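Local structure of exotoxin 3 (Staphylococcus aureus, 2Z8L) at residues K167-V170 and G176-T179; K147-L152 and F180-K185. The protein binds sialyl Lewis X glycans through its beta-grasp domain, as a superantigen-like member of the staphylococcal/streptococcal toxin family. All blocks are in the same frame, centred on the assembly; numbering follows the deposited sequence.

Contact 1. Residues K167-V170 and G176-T179; sequences KIKV and GYYT. With SIA (N-acetyl-alpha-neuraminic acid), chain B.
Val170 and Tyr178 form an antiparallel hydrogen-bonded pair: Val170 N donates a hydrogen bond to Tyr178 O at 2.8 Å, nearly straight at 168°, and Tyr178 N donates to Val170 O at 2.9 Å. Lys169 and Thr179 make the neighbouring non-hydrogen-bonded pair, where CA-H...O contacts such as Lys169 CA to Tyr178 O fill in between the strands of this beta hairpin.

Among the side chains, Lys169 carries a cation-pi interaction. Its CG stands anti to the backbone N (chi1 -176°) and the chain runs on extended, which lays CE beside Tyr177 CB and CG and puts NZ 4.6 Å from the Tyr177 ring centroid, only 15° off the normal. O4 of the sialic acid lies over the opposite face, displaced toward the rim of the ring. Farther along, Thr179 CG2 packs on Lys167 CD at 3.8 Å, while the lysine's NZ turns off to Asp165 O.

Within this hairpin the sialic acid is hydrogen-bonded by backbone atoms and one hydroxyl. Thr179 grips both carboxylate oxygens, N to O1A at 2.9 Å and OG1 to O1B at 2.7 Å, and Tyr177 O accepts from the N5 amide at 2.8 Å. Tyr178 CZ lies 3.8 Å from the acetyl methyl C11 of the sialic acid, and the ring edge meets O8. Arg190 and Asp193 also hydrogen-bond the sialic acid. The outward backbone groups Tyr177 O and Thr179 N of edge strand 177-181 thus bind sialic acid, with Thr179 OG1 joining from a face of the sheet, while Tyr178 N and O pair with strand 167-172.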
loop_
_atom_site.group_PDB
_atom_site.type_symbol
_atom_site.label_atom_id
_atom_site.label_comp_id
_atom_site.label_asym_id
_atom_site.label_seq_id
_atom_site.Cartn_x
_atom_site.Cartn_y
_atom_site.Cartn_z
ATOM N N LYS A 167 4.613 -10.509 11.307
ATOM C CA LYS A 167 3.854 -9.261 11.059
ATOM C C LYS A 167 4.794 -8.085 10.788
ATOM O O LYS A 167 5.959 -8.111 11.164
ATOM C CB LYS A 167 2.976 -8.827 12.244
ATOM C CG LYS A 167 1.987 -9.815 12.816
ATOM C CD LYS A 167 1.588 -9.448 14.234
ATOM C CE LYS A 167 0.544 -10.436 14.894
ATOM N NZ LYS A 167 0.682 -11.849 14.425
ATOM N N ILE A 168 4.234 -7.070 10.135
ATOM C CA ILE A 168 4.825 -5.734 10.038
ATOM C C ILE A 168 3.976 -4.810 10.922
ATOM O O ILE A 168 2.752 -4.973 10.966
ATOM C CB ILE A 168 4.821 -5.232 8.587
ATOM C CG1 ILE A 168 5.746 -6.041 7.708
ATOM C CG2 ILE A 168 5.248 -3.751 8.549
ATOM C CD1 ILE A 168 5.459 -5.737 6.241
ATOM N N LYS A 169 4.621 -3.931 11.664
ATOM C CA LYS A 169 3.937 -2.925 12.494
ATOM C C LYS A 169 4.510 -1.573 12.098
ATOM O O LYS A 169 5.714 -1.376 12.099
ATOM C CB LYS A 169 4.140 -3.209 13.946
ATOM C CG LYS A 169 3.439 -2.328 14.904
ATOM C CD LYS A 169 3.590 -2.840 16.296
ATOM C CE LYS A 169 3.516 -1.732 17.319
ATOM N NZ LYS A 169 3.547 -2.230 18.718
ATOM N N VAL A 170 3.633 -0.652 11.727
ATOM C CA VAL A 170 3.996 0.753 11.453
ATOM C C VAL A 170 3.567 1.585 12.648
ATOM O O VAL A 170 2.400 1.536 13.044
ATOM C CB VAL A 170 3.263 1.259 10.199
ATOM C CG1 VAL A 170 3.504 2.743 9.995
ATOM C CG2 VAL A 170 3.652 0.402 8.930
ATOM N N GLY A 176 0.097 5.591 17.979
ATOM C CA GLY A 176 -0.838 4.761 17.231
ATOM C C GLY A 176 -0.028 3.837 16.329
ATOM O O GLY A 176 1.138 4.120 15.985
ATOM N N TYR A 177 -0.621 2.716 15.974
ATOM C CA TYR A 177 0.076 1.760 15.077
ATOM C C TYR A 177 -0.853 1.034 14.162
ATOM O O TYR A 177 -2.073 0.969 14.361
ATOM C CB TYR A 177 0.885 0.725 15.868
ATOM C CG TYR A 177 0.053 -0.125 16.815
ATOM C CD1 TYR A 177 -0.534 -1.290 16.373
ATOM C CD2 TYR A 177 -0.108 0.223 18.155
ATOM C CE1 TYR A 177 -1.286 -2.087 17.213
ATOM C CE2 TYR A 177 -0.867 -0.594 19.024
ATOM C CZ TYR A 177 -1.452 -1.741 18.527
ATOM O OH TYR A 177 -2.213 -2.576 19.335
ATOM N N TYR A 178 -0.252 0.476 13.111
ATOM C CA TYR A 178 -0.979 -0.309 12.119
ATOM C C TYR A 178 -0.232 -1.634 11.913
ATOM O O TYR A 178 0.983 -1.626 11.771
ATOM C CB TYR A 178 -1.054 0.463 10.830
ATOM C CG TYR A 178 -1.702 1.831 11.041
ATOM C CD1 TYR A 178 -3.047 1.993 10.936
ATOM C CD2 TYR A 178 -0.931 2.920 11.344
ATOM C CE1 TYR A 178 -3.634 3.224 11.102
ATOM C CE2 TYR A 178 -1.496 4.170 11.555
ATOM C CZ TYR A 178 -2.861 4.302 11.433
ATOM O OH TYR A 178 -3.435 5.546 11.597
ATOM N N THR A 179 -0.965 -2.738 11.839
ATOM C CA THR A 179 -0.377 -4.062 11.795
ATOM C C THR A 179 -0.784 -4.740 10.487
ATOM O O THR A 179 -1.981 -4.717 10.121
ATOM C CB THR A 179 -0.902 -4.972 12.923
ATOM O OG1 THR A 179 -0.618 -4.348 14.156
ATOM C CG2 THR A 179 -0.167 -6.310 12.910
HETATM C C1 SIA B . -3.883 -2.709 13.974
HETATM C C2 SIA B . -5.290 -2.393 14.493
HETATM C C3 SIA B . -5.262 -1.800 15.902
HETATM C C4 SIA B . -4.707 -0.380 15.895
HETATM C C5 SIA B . -5.450 0.528 14.899
HETATM C C6 SIA B . -5.426 -0.166 13.531
HETATM C C7 SIA B . -6.165 0.546 12.404
HETATM C C8 SIA B . -6.270 -0.349 11.160
HETATM C C9 SIA B . -6.713 0.354 9.899
HETATM C C10 SIA B . -5.309 2.985 14.979
HETATM C C11 SIA B . -4.408 4.185 14.850
HETATM N N5 SIA B . -4.730 1.804 14.826
HETATM O O1A SIA B . -3.727 -2.550 12.743
HETATM O O1B SIA B . -2.975 -3.144 14.727
HETATM O O4 SIA B . -4.722 0.168 17.254
HETATM O O6 SIA B . -6.019 -1.462 13.688
HETATM O O7 SIA B . -7.505 0.831 12.807
HETATM O O8 SIA B . -4.967 -0.940 10.992
HETATM O O9 SIA B . -6.893 -0.534 8.787
HETATM O O10 SIA B . -6.520 3.054 15.179
#

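Contact 2. Residues K147-L152 and F180-K185; sequences KLRQYL and FELNKK. With FUC (alpha-L-fucopyranose), chain C; GAL (beta-D-galactopyranose), chain D.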
loop_
_atom_site.group_PDB
_atom_site.type_symbol
_atom_site.label_atom_id
_atom_site.label_comp_id
_atom_site.label_asym_id
_atom_site.label_seq_id
_atom_site.Cartn_x
_atom_site.Cartn_y
_atom_site.Cartn_z
ATOM N N LYS A 147 4.878 -2.284 -0.726
ATOM C CA LYS A 147 6.282 -1.999 -0.869
ATOM C C LYS A 147 7.162 -2.657 0.224
ATOM O O LYS A 147 8.310 -3.088 -0.068
ATOM C CB LYS A 147 6.466 -0.520 -0.905
ATOM C CG LYS A 147 5.920 0.028 -2.192
ATOM C CD LYS A 147 6.310 1.431 -2.378
ATOM C CE LYS A 147 6.193 1.832 -3.890
ATOM N NZ LYS A 147 6.149 3.336 -4.070
ATOM N N LEU A 148 6.710 -2.670 1.471
ATOM C CA LEU A 148 7.514 -3.286 2.529
ATOM C C LEU A 148 7.589 -4.786 2.347
ATOM O O LEU A 148 8.654 -5.356 2.473
ATOM C CB LEU A 148 6.932 -2.942 3.878
ATOM C CG LEU A 148 6.986 -1.477 4.374
ATOM C CD1 LEU A 148 6.148 -1.268 5.628
ATOM C CD2 LEU A 148 8.441 -0.977 4.582
ATOM N N ARG A 149 6.480 -5.453 2.010
ATOM C CA ARG A 149 6.571 -6.909 1.682
ATOM C C ARG A 149 7.468 -7.188 0.492
ATOM O O ARG A 149 8.270 -8.127 0.549
ATOM C CB ARG A 149 5.210 -7.575 1.453
ATOM C CG ARG A 149 4.266 -7.470 2.669
ATOM C CD ARG A 149 3.180 -8.479 2.574
ATOM N NE ARG A 149 2.015 -8.064 3.296
ATOM C CZ ARG A 149 1.047 -8.861 3.711
ATOM N NH1 ARG A 149 1.121 -10.162 3.503
ATOM N NH2 ARG A 149 0.008 -8.308 4.316
ATOM N N GLN A 150 7.337 -6.406 -0.588
ATOM C CA GLN A 150 8.181 -6.629 -1.736
ATOM C C GLN A 150 9.680 -6.512 -1.374
ATOM O O GLN A 150 10.467 -7.307 -1.805
ATOM C CB GLN A 150 7.788 -5.674 -2.861
ATOM C CG GLN A 150 8.457 -6.015 -4.176
ATOM C CD GLN A 150 7.741 -5.443 -5.372
ATOM O OE1 GLN A 150 8.081 -4.332 -5.821
ATOM N NE2 GLN A 150 6.757 -6.192 -5.917
ATOM N N TYR A 151 10.018 -5.530 -0.540
ATOM C CA TYR A 151 11.403 -5.337 -0.080
ATOM C C TYR A 151 11.857 -6.567 0.732
ATOM O O TYR A 151 12.967 -7.060 0.584
ATOM C CB TYR A 151 11.505 -4.112 0.770
ATOM C CG TYR A 151 12.849 -3.872 1.359
ATOM C CD1 TYR A 151 13.838 -3.272 0.606
ATOM C CD2 TYR A 151 13.125 -4.226 2.658
ATOM C CE1 TYR A 151 15.110 -3.081 1.137
ATOM C CE2 TYR A 151 14.383 -4.037 3.210
ATOM C CZ TYR A 151 15.368 -3.457 2.443
ATOM O OH TYR A 151 16.607 -3.272 2.997
ATOM N N LEU A 152 10.978 -7.070 1.598
ATOM C CA LEU A 152 11.325 -8.232 2.420
ATOM C C LEU A 152 11.448 -9.533 1.627
ATOM O O LEU A 152 12.242 -10.430 1.967
ATOM C CB LEU A 152 10.324 -8.382 3.584
ATOM C CG LEU A 152 10.276 -7.255 4.609
ATOM C CD1 LEU A 152 9.084 -7.491 5.524
ATOM C CD2 LEU A 152 11.609 -7.159 5.369
ATOM N N PHE A 180 0.208 -5.356 9.849
ATOM C CA PHE A 180 0.039 -6.165 8.598
ATOM C C PHE A 180 0.406 -7.572 8.902
ATOM O O PHE A 180 1.577 -7.864 9.152
ATOM C CB PHE A 180 0.866 -5.674 7.374
ATOM C CG PHE A 180 0.716 -4.190 7.087
ATOM C CD1 PHE A 180 -0.503 -3.614 7.122
ATOM C CD2 PHE A 180 1.824 -3.436 6.697
ATOM C CE1 PHE A 180 -0.654 -2.233 6.848
ATOM C CE2 PHE A 180 1.700 -2.097 6.412
ATOM C CZ PHE A 180 0.428 -1.505 6.487
ATOM N N GLU A 181 -0.574 -8.475 8.984
ATOM C CA GLU A 181 -0.275 -9.886 9.231
ATOM C C GLU A 181 0.260 -10.500 7.946
ATOM O O GLU A 181 -0.427 -10.504 6.895
ATOM C CB GLU A 181 -1.530 -10.635 9.639
ATOM C CG GLU A 181 -2.218 -10.166 10.889
ATOM C CD GLU A 181 -3.531 -10.983 11.095
ATOM O OE1 GLU A 181 -3.403 -12.139 11.525
ATOM O OE2 GLU A 181 -4.654 -10.519 10.762
ATOM N N LEU A 182 1.451 -11.093 7.998
ATOM C CA LEU A 182 2.105 -11.571 6.748
ATOM C C LEU A 182 1.616 -12.911 6.214
ATOM O O LEU A 182 1.976 -13.272 5.088
ATOM C CB LEU A 182 3.616 -11.593 6.917
ATOM C CG LEU A 182 4.206 -10.237 7.256
ATOM C CD1 LEU A 182 5.666 -10.318 7.493
ATOM C CD2 LEU A 182 3.910 -9.194 6.158
ATOM N N ASN A 183 0.772 -13.621 6.973
ATOM C CA ASN A 183 0.274 -14.908 6.494
ATOM C C ASN A 183 -0.888 -14.800 5.523
ATOM O O ASN A 183 -1.424 -15.847 5.049
ATOM C CB ASN A 183 -0.065 -15.845 7.644
ATOM C CG ASN A 183 -1.232 -15.393 8.494
ATOM O OD1 ASN A 183 -1.860 -14.369 8.285
ATOM N ND2 ASN A 183 -1.527 -16.211 9.490
ATOM N N LYS A 184 -1.314 -13.578 5.228
ATOM C CA LYS A 184 -2.357 -13.363 4.218
ATOM C C LYS A 184 -2.228 -12.017 3.573
ATOM O O LYS A 184 -1.529 -11.144 4.076
ATOM C CB LYS A 184 -3.715 -13.544 4.847
ATOM C CG LYS A 184 -4.045 -12.590 5.963
ATOM C CD LYS A 184 -5.384 -12.953 6.568
ATOM C CE LYS A 184 -5.861 -11.880 7.535
ATOM N NZ LYS A 184 -7.141 -12.397 8.182
ATOM N N LYS A 185 -2.920 -11.816 2.453
ATOM C CA LYS A 185 -2.958 -10.532 1.807
ATOM C C LYS A 185 -3.593 -9.476 2.759
ATOM O O LYS A 185 -4.419 -9.823 3.638
ATOM C CB LYS A 185 -3.768 -10.689 0.510
ATOM C CG LYS A 185 -3.608 -9.608 -0.447
ATOM C CD LYS A 185 -4.467 -9.839 -1.703
ATOM C CE LYS A 185 -4.116 -11.034 -2.473
ATOM N NZ LYS A 185 -4.960 -10.969 -3.782
HETATM C C1 FUC C . -10.204 -9.199 11.062
HETATM C C2 FUC C . -9.294 -10.369 10.664
HETATM C C3 FUC C . -7.914 -10.223 11.280
HETATM C C4 FUC C . -8.035 -9.972 12.777
HETATM C C5 FUC C . -8.999 -8.813 13.051
HETATM C C6 FUC C . -9.188 -8.475 14.519
HETATM O O2 FUC C . -9.175 -10.489 9.259
HETATM O O3 FUC C . -7.137 -11.384 10.976
HETATM O O4 FUC C . -8.569 -11.153 13.318
HETATM O O5 FUC C . -10.256 -9.070 12.465
HETATM C C1 GAL D . -7.940 -5.293 11.835
HETATM C C2 GAL D . -7.771 -4.713 13.229
HETATM C C3 GAL D . -6.317 -4.264 13.342
HETATM C C4 GAL D . -5.386 -5.452 13.076
HETATM C C5 GAL D . -5.676 -6.087 11.711
HETATM C C6 GAL D . -4.819 -7.302 11.430
HETATM O O2 GAL D . -8.647 -3.591 13.326
HETATM O O3 GAL D . -6.029 -3.632 14.598
HETATM O O4 GAL D . -5.592 -6.407 14.089
HETATM O O5 GAL D . -7.078 -6.422 11.639
HETATM O O6 GAL D . -5.134 -7.954 10.210
HETATM O O HOH W 1 -2.650 -9.053 6.056
#
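Lys184 O is gripped by two nitrogens of one guanidinium group: Arg149 NH1 donates to it at 2.9 Å (151°), and Arg149 NH2 adds a weak bond at 3.2 Å. The oxygen lies at the guanidinium edge, in plane, but the stronger donor sits 46° above the carbonyl plane of Lys184, so the pairing is flat on the arginine side alone. Water 1, in the guanidinium plane, accepts a hydrogen bond from Arg149 NH2 and donates to Glu181 O at 2.8 Å, bridging the arginine to the start of the type I beta turn Glu181-Lys184.

Arg149 gets there by an extended run from CG to NE out of helix 141-155. Leu182 slides past it in the reverse direction and sets CD2 over one guanidinium face, 3.6 Å from NE. A salt bridge from NE to Asp145 and a bond from NH1 to Tyr159 OH fix the group further.

The two end residues of the turn, Glu181 and Lys184, carry their extended side chains to the glycan. Glu181 OE2 accepts from fucose O3 at 2.6 Å and from galactose O6 at 2.7 Å, and Lys184 NZ donates to fucose O2 and O3. Fucose O3 thus joins the acid and the amine. The buried arginine is consistent with a second-shell role, holding the backbone of Lys184 directly and that of Glu181 through water 1.

Contacts 1 and 2 share strand 177-181 within the beta-grasp domain, and contact 1 is nested in the chain loop that contact 2 closes. They meet where Ile168 O and Phe180 N, 2.8 Å apart, probably hydrogen-bond; Ile168 also packs between Leu148 and Leu182. Each is partly buried, with a glycan-facing side. Contact 1 is strand pairing at the sheet edge, held by regular backbone bonds and a cation-pi pair. Contact 2 joins helix 141-155 to the turn at the end of that strand, through one buried arginine donating to backbone oxygen. Sialic acid falls to the first, fucose and galactose to the second.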